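Local coordinates for ribose-phosphate pyrophosphokinase (Thermus thermophilus, PDB 7PN0), which probably catalyses the formation of 5-phosphoribosyl 1-diphosphate (PRPP) from ribose 5-phosphate and ATP, and is seen here with bound ADP, at residues P89-A94 with P131-F136; R122-T127 with W295-G300; D142-E147 with A287-E292. All coordinates share one frame; numbering follows the deposited sequence.

Contacts 2 and 3 lie side by side, their centres 8 Å apart, because helix 287-299 packs on both neighbouring strands, 122-126 and 141-144, through Leu289 and Phe290 in contact 3 and through Ile297 about two turns later in contact 2. The strands are paired as well: Leu144 N lies 2.8 Å from Thr125 O, a probable hydrogen bond. Contact 1 sits about 15 Å from the centres of both, where the loops following strands 83-88 and 122-126 come together next to the ADP pocket. It meets contact 3 where Pro89 CA packs 3.7 Å from Phe290 CZ. The adenine of ADP lies beside contact 1, and a sulfate touches contacts 2 and 3.

Contact 1 (P89-A94 with P131-F136); sequences PYFSYA and PQVHGF. With ADP (adenosine-5'-diphosphate), chain C.
Ala94 and Val133 mark the closest approach of two short 3-10 segments, their CA atoms 6.3 Å apart. Both segments lie in loops that follow adjacent strands, 83-88 and 122-126, of the parallel sheet in the N-terminal PRTase-like domain. Residues 92-94 curl back so that Ala94 N donates to Phe91 O, while 131-136 carries consecutive i+3 to i bonds, among them Phe136 N to Val133 O. Between the segments the contact is van der Waals packing, buried and mostly between apolar side chains, and Val133 supplies one side of it with its two methyl groups. Val133 CG1, anti to the backbone N (chi1 168°), comes in at the edge of the Phe91 ring and close to its plane, 4.0 Å from Phe91 CE2. Val133 CG2 reaches Ala94, 3.7 Å from its carbonyl O and 3.9 Å from its CB, so that the branched side chain spans the ring and the turn behind it. The Phe91 ring is also held by its own segment: with CG anti to the backbone N (chi1 -177°), it presents one face to Ala94 N, which stands 4.0 Å above its plane over the centre. Phe58 meets the same ring edge-to-face, and Ile111 of helix 107-118 packs against it. Next to this packing, Ser92 and Tyr93 belong to the ADP pocket, where Ser96, Lys98 and His129 of the same chain and Asn36 of the third subunit hydrogen-bond the nucleotide. The adenine amino group approaches Tyr93 obliquely, with ADP N6 3.8 Å from Tyr93 CD1. On the 131-136 side, Val133 CA rests over one face of the Phe136 ring, 3.9 Å above its plane and displaced toward the rim.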
loop_
_atom_site.group_PDB
_atom_site.type_symbol
_atom_site.label_atom_id
_atom_site.label_comp_id
_atom_site.label_asym_id
_atom_site.label_seq_id
_atom_site.Cartn_x
_atom_site.Cartn_y
_atom_site.Cartn_z
ATOM N N PRO A 89 -18.460 1.292 19.794
ATOM C CA PRO A 89 -19.539 0.484 20.365
ATOM C C PRO A 89 -20.746 0.406 19.430
ATOM O O PRO A 89 -21.286 -0.682 19.295
ATOM C CB PRO A 89 -19.863 1.172 21.697
ATOM C CG PRO A 89 -18.631 1.930 22.013
ATOM C CD PRO A 89 -18.056 2.397 20.680
ATOM N N TYR A 90 -21.085 1.491 18.739
ATOM C CA TYR A 90 -22.156 1.490 17.720
ATOM C C TYR A 90 -21.605 2.017 16.393
ATOM O O TYR A 90 -21.310 3.179 16.304
ATOM C CB TYR A 90 -23.357 2.319 18.131
ATOM C CG TYR A 90 -24.432 2.457 17.071
ATOM C CD1 TYR A 90 -24.912 1.352 16.382
ATOM C CD2 TYR A 90 -24.923 3.701 16.706
ATOM C CE1 TYR A 90 -25.862 1.484 15.370
ATOM C CE2 TYR A 90 -25.882 3.855 15.712
ATOM C CZ TYR A 90 -26.342 2.740 15.033
ATOM O OH TYR A 90 -27.313 2.874 14.085
ATOM N N PHE A 91 -21.562 1.146 15.400
ATOM C CA PHE A 91 -21.059 1.453 14.048
ATOM C C PHE A 91 -22.288 1.593 13.149
ATOM O O PHE A 91 -22.701 0.604 12.538
ATOM C CB PHE A 91 -20.088 0.386 13.560
ATOM C CG PHE A 91 -19.487 0.689 12.221
ATOM C CD1 PHE A 91 -19.226 2.000 11.816
ATOM C CD2 PHE A 91 -19.204 -0.324 11.328
ATOM C CE1 PHE A 91 -18.638 2.277 10.598
ATOM C CE2 PHE A 91 -18.629 -0.037 10.093
ATOM C CZ PHE A 91 -18.328 1.256 9.740
ATOM N N SER A 92 -22.868 2.794 13.150
ATOM C CA SER A 92 -24.156 3.074 12.447
ATOM C C SER A 92 -24.020 2.705 10.971
ATOM O O SER A 92 -24.999 2.182 10.373
ATOM C CB SER A 92 -24.548 4.508 12.621
ATOM O OG SER A 92 -23.677 5.404 11.929
ATOM N N TYR A 93 -22.869 3.023 10.374
ATOM C CA TYR A 93 -22.708 2.841 8.914
ATOM C C TYR A 93 -22.607 1.364 8.541
ATOM O O TYR A 93 -22.570 1.081 7.300
ATOM C CB TYR A 93 -21.558 3.669 8.351
ATOM C CG TYR A 93 -21.855 5.129 8.116
ATOM C CD1 TYR A 93 -22.582 5.531 6.995
ATOM C CD2 TYR A 93 -21.419 6.106 9.001
ATOM C CE1 TYR A 93 -22.843 6.863 6.726
ATOM C CE2 TYR A 93 -21.672 7.443 8.752
ATOM C CZ TYR A 93 -22.365 7.824 7.607
ATOM O OH TYR A 93 -22.644 9.131 7.385
ATOM N N ALA A 94 -22.669 0.433 9.497
ATOM C CA ALA A 94 -22.784 -1.004 9.154
ATOM C C ALA A 94 -24.078 -1.200 8.342
ATOM O O ALA A 94 -24.183 -2.189 7.643
ATOM C CB ALA A 94 -22.736 -1.897 10.377
ATOM N N PRO A 131 -23.276 -9.290 9.727
ATOM C CA PRO A 131 -21.994 -9.909 10.052
ATOM C C PRO A 131 -20.963 -9.824 8.918
ATOM O O PRO A 131 -19.770 -9.858 9.209
ATOM C CB PRO A 131 -22.420 -11.343 10.350
ATOM C CG PRO A 131 -23.583 -11.564 9.400
ATOM C CD PRO A 131 -24.364 -10.278 9.530
ATOM N N GLN A 132 -21.404 -9.623 7.677
ATOM C CA GLN A 132 -20.472 -9.469 6.524
ATOM C C GLN A 132 -19.626 -8.208 6.689
ATOM O O GLN A 132 -18.531 -8.153 6.116
ATOM C CB GLN A 132 -21.226 -9.412 5.200
ATOM C CG GLN A 132 -21.844 -10.728 4.810
ATOM C CD GLN A 132 -23.181 -10.997 5.454
ATOM O OE1 GLN A 132 -23.774 -10.175 6.160
ATOM N NE2 GLN A 132 -23.681 -12.169 5.159
ATOM N N VAL A 133 -20.069 -7.243 7.511
ATOM C CA VAL A 133 -19.286 -5.980 7.692
ATOM C C VAL A 133 -17.900 -6.298 8.302
ATOM O O VAL A 133 -16.950 -5.519 8.086
ATOM C CB VAL A 133 -20.052 -4.949 8.543
ATOM C CG1 VAL A 133 -19.172 -3.794 8.985
ATOM C CG2 VAL A 133 -21.275 -4.447 7.808
ATOM N N HIS A 134 -17.757 -7.370 9.057
ATOM C CA HIS A 134 -16.454 -7.825 9.570
ATOM C C HIS A 134 -15.425 -7.916 8.429
ATOM O O HIS A 134 -14.263 -7.486 8.601
ATOM C CB HIS A 134 -16.619 -9.156 10.289
ATOM C CG HIS A 134 -15.556 -9.488 11.287
ATOM N ND1 HIS A 134 -14.190 -9.455 11.023
ATOM C CD2 HIS A 134 -15.683 -9.995 12.542
ATOM C CE1 HIS A 134 -13.528 -9.939 12.075
ATOM N NE2 HIS A 134 -14.436 -10.244 13.034
ATOM N N GLY A 135 -15.855 -8.405 7.275
ATOM C CA GLY A 135 -14.986 -8.623 6.099
ATOM C C GLY A 135 -14.693 -7.358 5.315
ATOM O O GLY A 135 -13.895 -7.438 4.414
ATOM N N PHE A 136 -15.224 -6.218 5.738
ATOM C CA PHE A 136 -14.885 -4.905 5.145
ATOM C C PHE A 136 -13.572 -4.396 5.766
ATOM O O PHE A 136 -12.975 -3.484 5.203
ATOM C CB PHE A 136 -15.995 -3.885 5.376
ATOM C CG PHE A 136 -17.307 -4.166 4.672
ATOM C CD1 PHE A 136 -17.447 -5.164 3.724
ATOM C CD2 PHE A 136 -18.389 -3.342 4.884
ATOM C CE1 PHE A 136 -18.660 -5.367 3.082
ATOM C CE2 PHE A 136 -19.595 -3.541 4.231
ATOM C CZ PHE A 136 -19.734 -4.564 3.346
HETATM P PB ADP C . -31.741 -3.824 6.260
HETATM O O1B ADP C . -31.629 -5.235 6.852
HETATM O O2B ADP C . -30.402 -3.136 6.139
HETATM O O3B ADP C . -32.808 -2.925 6.854
HETATM P PA ADP C . -32.053 -3.106 3.623
HETATM O O1A ADP C . -30.599 -3.088 3.264
HETATM O O2A ADP C . -33.043 -3.400 2.546
HETATM O O3A ADP C . -32.284 -4.154 4.794
HETATM O "O5'" ADP C . -32.449 -1.739 4.409
HETATM C "C5'" ADP C . -31.577 -0.569 4.351
HETATM C "C4'" ADP C . -32.385 0.712 4.251
HETATM O "O4'" ADP C . -31.779 1.700 5.136
HETATM C "C3'" ADP C . -32.421 1.391 2.871
HETATM O "O3'" ADP C . -32.164 0.522 1.771
HETATM C "C2'" ADP C . -31.184 2.279 2.929
HETATM O "O2'" ADP C . -31.315 3.363 2.049
HETATM C "C1'" ADP C . -31.148 2.709 4.393
HETATM N N9 ADP C . -29.791 2.896 4.909
HETATM C C8 ADP C . -28.596 2.545 4.308
HETATM N N7 ADP C . -27.533 2.889 5.006
HETATM C C5 ADP C . -28.061 3.516 6.124
HETATM C C6 ADP C . -27.463 4.118 7.242
HETATM N N6 ADP C . -26.143 4.142 7.428
HETATM N N1 ADP C . -28.271 4.666 8.193
HETATM C C2 ADP C . -29.595 4.594 8.002
HETATM N N3 ADP C . -30.266 4.038 6.999
HETATM C C4 ADP C . -29.444 3.529 6.070
#

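Contact 2 (R122-T127 with W295-G300). With SO4 (sulfate ion), chain F.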
loop_
_atom_site.group_PDB
_atom_site.type_symbol
_atom_site.label_atom_id
_atom_site.label_comp_id
_atom_site.label_asym_id
_atom_site.label_seq_id
_atom_site.Cartn_x
_atom_site.Cartn_y
_atom_site.Cartn_z
ATOM N N ARG A 122 -6.729 -2.060 14.861
ATOM C CA ARG A 122 -7.730 -3.026 15.332
ATOM C C ARG A 122 -9.019 -2.272 15.554
ATOM O O ARG A 122 -9.002 -1.054 15.778
ATOM C CB ARG A 122 -7.468 -3.689 16.704
ATOM C CG ARG A 122 -6.066 -4.141 17.035
ATOM C CD ARG A 122 -6.041 -4.725 18.438
ATOM N NE ARG A 122 -6.987 -5.823 18.546
ATOM C CZ ARG A 122 -6.806 -7.034 18.003
ATOM N NH1 ARG A 122 -7.736 -7.943 18.141
ATOM N NH2 ARG A 122 -5.675 -7.360 17.382
ATOM N N VAL A 123 -10.111 -3.019 15.601
ATOM C CA VAL A 123 -11.443 -2.465 15.934
ATOM C C VAL A 123 -12.024 -3.393 16.997
ATOM O O VAL A 123 -11.796 -4.598 16.916
ATOM C CB VAL A 123 -12.387 -2.354 14.718
ATOM C CG1 VAL A 123 -13.788 -1.981 15.097
ATOM C CG2 VAL A 123 -11.873 -1.353 13.724
ATOM N N LEU A 124 -12.757 -2.806 17.918
ATOM C CA LEU A 124 -13.586 -3.496 18.943
ATOM C C LEU A 124 -14.986 -2.918 18.820
ATOM O O LEU A 124 -15.096 -1.698 18.943
ATOM C CB LEU A 124 -13.012 -3.267 20.354
ATOM C CG LEU A 124 -13.855 -3.835 21.504
ATOM C CD1 LEU A 124 -14.060 -5.323 21.317
ATOM C CD2 LEU A 124 -13.229 -3.483 22.859
ATOM N N THR A 125 -15.989 -3.758 18.548
ATOM C CA THR A 125 -17.344 -3.253 18.269
ATOM C C THR A 125 -18.353 -4.243 18.825
ATOM O O THR A 125 -17.970 -5.324 19.234
ATOM C CB THR A 125 -17.517 -2.914 16.780
ATOM O OG1 THR A 125 -18.758 -2.260 16.552
ATOM C CG2 THR A 125 -17.449 -4.107 15.854
ATOM N N MET A 126 -19.627 -3.909 18.707
ATOM C CA MET A 126 -20.698 -4.782 19.244
ATOM C C MET A 126 -21.864 -4.755 18.266
ATOM O O MET A 126 -22.172 -3.695 17.740
ATOM C CB MET A 126 -21.141 -4.350 20.637
ATOM C CG MET A 126 -22.351 -5.112 21.162
ATOM S SD MET A 126 -22.748 -4.617 22.882
ATOM C CE MET A 126 -21.572 -5.604 23.789
ATOM N N THR A 127 -22.490 -5.894 18.077
ATOM C CA THR A 127 -23.719 -6.019 17.264
ATOM C C THR A 127 -23.603 -5.198 15.966
ATOM O O THR A 127 -24.411 -4.246 15.738
ATOM C CB THR A 127 -24.962 -5.677 18.091
ATOM O OG1 THR A 127 -24.938 -6.384 19.338
ATOM C CG2 THR A 127 -26.222 -6.010 17.320
ATOM N N TRP A 295 -9.351 -5.552 28.319
ATOM C CA TRP A 295 -8.358 -6.212 29.211
ATOM C C TRP A 295 -7.750 -7.416 28.469
ATOM O O TRP A 295 -6.510 -7.565 28.425
ATOM C CB TRP A 295 -9.007 -6.593 30.549
ATOM C CG TRP A 295 -8.022 -7.240 31.472
ATOM C CD1 TRP A 295 -8.031 -8.526 31.928
ATOM C CD2 TRP A 295 -6.855 -6.616 32.031
ATOM N NE1 TRP A 295 -6.959 -8.737 32.751
ATOM C CE2 TRP A 295 -6.194 -7.601 32.798
ATOM C CE3 TRP A 295 -6.275 -5.340 31.916
ATOM C CZ2 TRP A 295 -4.992 -7.336 33.458
ATOM C CZ3 TRP A 295 -5.076 -5.084 32.557
ATOM C CH2 TRP A 295 -4.457 -6.069 33.332
ATOM N N ARG A 296 -8.588 -8.204 27.815
ATOM C CA ARG A 296 -8.149 -9.455 27.162
ATOM C C ARG A 296 -7.395 -9.137 25.867
ATOM O O ARG A 296 -6.383 -9.783 25.621
ATOM C CB ARG A 296 -9.365 -10.324 26.910
ATOM C CG ARG A 296 -9.909 -10.849 28.216
ATOM C CD ARG A 296 -10.934 -11.898 28.009
ATOM N NE ARG A 296 -11.520 -12.214 29.312
ATOM C CZ ARG A 296 -12.141 -13.339 29.571
ATOM N NH1 ARG A 296 -12.258 -14.253 28.630
ATOM N NH2 ARG A 296 -12.652 -13.551 30.767
ATOM N N ILE A 297 -7.814 -8.134 25.110
ATOM C CA ILE A 297 -7.029 -7.706 23.912
ATOM C C ILE A 297 -5.613 -7.321 24.353
ATOM O O ILE A 297 -4.670 -7.750 23.727
ATOM C CB ILE A 297 -7.743 -6.543 23.192
ATOM C CG1 ILE A 297 -9.038 -7.001 22.545
ATOM C CG2 ILE A 297 -6.834 -5.908 22.165
ATOM C CD1 ILE A 297 -10.063 -5.918 22.282
ATOM N N HIS A 298 -5.510 -6.454 25.356
ATOM C CA HIS A 298 -4.253 -5.954 25.973
ATOM C C HIS A 298 -3.357 -7.105 26.466
ATOM O O HIS A 298 -2.138 -7.036 26.241
ATOM C CB HIS A 298 -4.531 -4.994 27.139
ATOM C CG HIS A 298 -3.290 -4.383 27.682
ATOM N ND1 HIS A 298 -2.864 -4.575 29.031
ATOM C CD2 HIS A 298 -2.323 -3.684 27.077
ATOM C CE1 HIS A 298 -1.716 -3.948 29.186
ATOM N NE2 HIS A 298 -1.366 -3.392 28.017
ATOM N N ARG A 299 -3.920 -8.122 27.105
ATOM C CA ARG A 299 -3.121 -9.198 27.746
ATOM C C ARG A 299 -2.987 -10.407 26.820
ATOM O O ARG A 299 -2.248 -11.315 27.194
ATOM C CB ARG A 299 -3.777 -9.597 29.058
ATOM C CG ARG A 299 -3.927 -8.470 30.069
ATOM C CD ARG A 299 -2.635 -7.989 30.710
ATOM N NE ARG A 299 -1.737 -9.075 31.090
ATOM C CZ ARG A 299 -0.404 -9.023 31.053
ATOM N NH1 ARG A 299 0.227 -7.924 30.663
ATOM N NH2 ARG A 299 0.298 -10.089 31.400
ATOM N N GLY A 300 -3.669 -10.434 25.660
ATOM C CA GLY A 300 -3.641 -11.589 24.732
ATOM C C GLY A 300 -4.427 -12.789 25.239
ATOM O O GLY A 300 -4.011 -13.934 24.976
HETATM S S SO4 F . -25.475 -9.936 18.343
HETATM O O1 SO4 F . -24.662 -11.105 18.572
HETATM O O2 SO4 F . -25.205 -8.994 19.409
HETATM O O3 SO4 F . -26.913 -10.293 18.364
HETATM O O4 SO4 F . -25.125 -9.336 17.100
#
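Ile297 straddles two side chains of the strand, Arg122 and Leu124, with its two branches. Ile297 CG2 lies where the aliphatic chain of Arg122 joins the guanidinium, 3.6 Å from Arg122 NE and 4.0 Å from Arg122 CD, approaching the guanidinium obliquely. Ile297 CD1 meets both methyls of Leu124, with Leu124 CD2 at 4.0 Å and Leu124 CD1 at 4.2 Å. The division of labour follows from the torsions of the isoleucine: with chi1 at -69°, CG2 is anti to the backbone N, while CG1 lies anti to the carbonyl carbon and carries CD1 to Leu124. Arg122 and Leu124 alternate with Val123, whose CB points away, so only one face of the strand is used. Further out, Leu124 also touches Phe290 and Ile294 of the same helix and Leu144 of the next strand, and Ile297 rests on Phe53 as well. The arginine bends at chi3 (57°), turning its charged end past the isoleucine toward polar partners. Arg122 NH1 makes a salt bridge with Asp142 OD2 and a hydrogen bond to Ser80 of the fourth subunit; these partners probably fix the rotation of the buried guanidinium and tie it to the subunit interface. Arg48 of the fourth subunit comes close too, sharing the Asp142 carboxylate as a second cation. Just past the end of the strand, Thr127 OG1 donates to sulfate O2 at 2.6 Å, an anion also gripped by Arg175. In all, the C-terminal helix, far along the sequence, covers one face of the parallel sheet of the N-terminal PRTase-like domain, an alpha/beta layer of helix on sheet.

Contact 3 (D142-E147 with A287-E292); sequences DHLSAE and APLFAE. With SO4 (sulfate ion), chain F.
Leu144, at the end of edge strand 141-144 of the parallel N-terminal sheet, packs on Leu289 and Phe290 of helix 287-299. The clearest interaction is a CH-pi contact. Leu144 CD1 stands 3.9 Å from the centroid of the Phe290 ring and only 3° off its normal, so the methyl sits squarely over one face, almost equally far from all six ring carbons. The leucine reaches this far because CD1 continues its chain in extended form, with chi2 at -179°. The same methyl, Leu144 CD1, lies 4.2 Å from Leu289 CG, wedged between two consecutive residues of the helix. Leu289 CD2 reaches the backbone beyond the strand, 3.8 Å from Ser145 O. Met126 of the neighbouring strand touches both helix residues, and Ile18 of helix 12-21 lies against the phenylalanine too.

Ser145 turns its CB away from the helix, and its hydroxyl serves two partners. Ser145 OG accepts from Glu147 N at 3.0 Å, a capping bond into helix 147-157, and donates to sulfate O1 at 2.7 Å. Ala146 N adds a nearly straight bond to sulfate O2, 2.9 Å long with an angle of 164° at the hydrogen. Arg175 is a further hydrogen-bonding partner of the anion, while the His143 ring lies obliquely near its O4. The N-terminal end of helix 147-157 would also be expected to favour a negative charge here, although the sulfate itself probably came from the crystallisation liquor. The arrangement therefore joins two familiar elements: a helix packed on one face of a parallel alpha/beta sheet, here at its 141-144 edge strand, and an anion site at the start of the helix that follows the strand.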
loop_
_atom_site.group_PDB
_atom_site.type_symbol
_atom_site.label_atom_id
_atom_site.label_comp_id
_atom_site.label_asym_id
_atom_site.label_seq_id
_atom_site.Cartn_x
_atom_site.Cartn_y
_atom_site.Cartn_z
ATOM N N ASP A 142 -12.620 -7.372 16.761
ATOM C CA ASP A 142 -13.290 -8.172 17.814
ATOM C C ASP A 142 -14.735 -7.688 17.861
ATOM O O ASP A 142 -14.976 -6.523 18.150
ATOM C CB ASP A 142 -12.552 -8.097 19.146
ATOM C CG ASP A 142 -11.218 -8.825 19.119
ATOM O OD1 ASP A 142 -11.180 -10.014 18.693
ATOM O OD2 ASP A 142 -10.219 -8.187 19.422
ATOM N N HIS A 143 -15.643 -8.579 17.512
ATOM C CA HIS A 143 -17.088 -8.294 17.385
ATOM C C HIS A 143 -17.791 -8.897 18.608
ATOM O O HIS A 143 -17.963 -10.108 18.605
ATOM C CB HIS A 143 -17.587 -8.856 16.050
ATOM C CG HIS A 143 -19.019 -8.617 15.752
ATOM N ND1 HIS A 143 -19.650 -9.283 14.737
ATOM C CD2 HIS A 143 -19.939 -7.807 16.326
ATOM C CE1 HIS A 143 -20.918 -8.913 14.701
ATOM N NE2 HIS A 143 -21.118 -8.016 15.667
ATOM N N LEU A 144 -18.191 -8.075 19.580
ATOM C CA LEU A 144 -18.865 -8.557 20.817
ATOM C C LEU A 144 -20.350 -8.787 20.508
ATOM O O LEU A 144 -20.950 -8.008 19.743
ATOM C CB LEU A 144 -18.700 -7.504 21.913
ATOM C CG LEU A 144 -17.279 -7.166 22.345
ATOM C CD1 LEU A 144 -17.277 -6.136 23.457
ATOM C CD2 LEU A 144 -16.493 -8.393 22.752
ATOM N N SER A 145 -20.944 -9.781 21.164
ATOM C CA SER A 145 -22.390 -10.072 21.115
ATOM C C SER A 145 -23.093 -9.492 22.351
ATOM O O SER A 145 -22.530 -9.630 23.475
ATOM C CB SER A 145 -22.599 -11.541 21.057
ATOM O OG SER A 145 -23.991 -11.832 21.087
ATOM N N ALA A 146 -24.270 -8.916 22.149
ATOM C CA ALA A 146 -25.208 -8.478 23.222
ATOM C C ALA A 146 -26.138 -9.622 23.621
ATOM O O ALA A 146 -26.913 -9.415 24.569
ATOM C CB ALA A 146 -26.017 -7.295 22.795
ATOM N N GLU A 147 -26.045 -10.786 22.977
ATOM C CA GLU A 147 -26.967 -11.911 23.272
ATOM C C GLU A 147 -27.048 -12.176 24.782
ATOM O O GLU A 147 -28.144 -12.258 25.317
ATOM C CB GLU A 147 -26.542 -13.197 22.565
ATOM C CG GLU A 147 -26.995 -13.306 21.112
ATOM C CD GLU A 147 -26.685 -14.675 20.509
ATOM O OE1 GLU A 147 -26.587 -15.662 21.268
ATOM O OE2 GLU A 147 -26.549 -14.748 19.283
ATOM N N ALA A 287 -20.585 -1.472 29.508
ATOM C CA ALA A 287 -19.252 -0.993 29.961
ATOM C C ALA A 287 -18.418 -2.143 30.535
ATOM O O ALA A 287 -17.235 -2.306 30.193
ATOM C CB ALA A 287 -19.431 0.148 30.948
ATOM N N PRO A 288 -18.967 -3.038 31.399
ATOM C CA PRO A 288 -18.158 -4.121 31.949
ATOM C C PRO A 288 -17.681 -5.134 30.903
ATOM O O PRO A 288 -16.584 -5.610 30.985
ATOM C CB PRO A 288 -19.068 -4.827 32.974
ATOM C CG PRO A 288 -20.109 -3.748 33.307
ATOM C CD PRO A 288 -20.313 -2.970 32.003
ATOM N N LEU A 289 -18.507 -5.411 29.909
ATOM C CA LEU A 289 -18.116 -6.350 28.833
ATOM C C LEU A 289 -17.062 -5.695 27.947
ATOM O O LEU A 289 -16.071 -6.354 27.611
ATOM C CB LEU A 289 -19.329 -6.770 28.019
ATOM C CG LEU A 289 -19.024 -7.792 26.917
ATOM C CD1 LEU A 289 -18.336 -9.040 27.473
ATOM C CD2 LEU A 289 -20.274 -8.144 26.161
ATOM N N PHE A 290 -17.217 -4.429 27.578
ATOM C CA PHE A 290 -16.148 -3.785 26.763
ATOM C C PHE A 290 -14.839 -3.733 27.559
ATOM O O PHE A 290 -13.754 -3.976 27.008
ATOM C CB PHE A 290 -16.581 -2.390 26.317
ATOM C CG PHE A 290 -17.357 -2.394 25.032
ATOM C CD1 PHE A 290 -18.729 -2.593 25.008
ATOM C CD2 PHE A 290 -16.704 -2.137 23.838
ATOM C CE1 PHE A 290 -19.434 -2.572 23.813
ATOM C CE2 PHE A 290 -17.416 -2.080 22.659
ATOM C CZ PHE A 290 -18.770 -2.325 22.641
ATOM N N ALA A 291 -14.926 -3.413 28.855
ATOM C CA ALA A 291 -13.721 -3.370 29.715
ATOM C C ALA A 291 -13.032 -4.746 29.745
ATOM O O ALA A 291 -11.809 -4.801 29.574
ATOM C CB ALA A 291 -14.084 -2.869 31.071
ATOM N N GLU A 292 -13.774 -5.828 29.892
ATOM C CA GLU A 292 -13.216 -7.191 29.911
ATOM C C GLU A 292 -12.570 -7.477 28.550
ATOM O O GLU A 292 -11.496 -8.069 28.543
ATOM C CB GLU A 292 -14.276 -8.237 30.252
ATOM C CG GLU A 292 -13.693 -9.606 30.563
ATOM C CD GLU A 292 -12.603 -9.589 31.624
ATOM O OE1 GLU A 292 -12.748 -8.818 32.591
ATOM O OE2 GLU A 292 -11.583 -10.314 31.458
HETATM S S SO4 F . -25.475 -9.936 18.343
HETATM O O1 SO4 F . -24.662 -11.105 18.572
HETATM O O2 SO4 F . -25.205 -8.994 19.409
HETATM O O3 SO4 F . -26.913 -10.293 18.364
HETATM O O4 SO4 F . -25.125 -9.336 17.100
#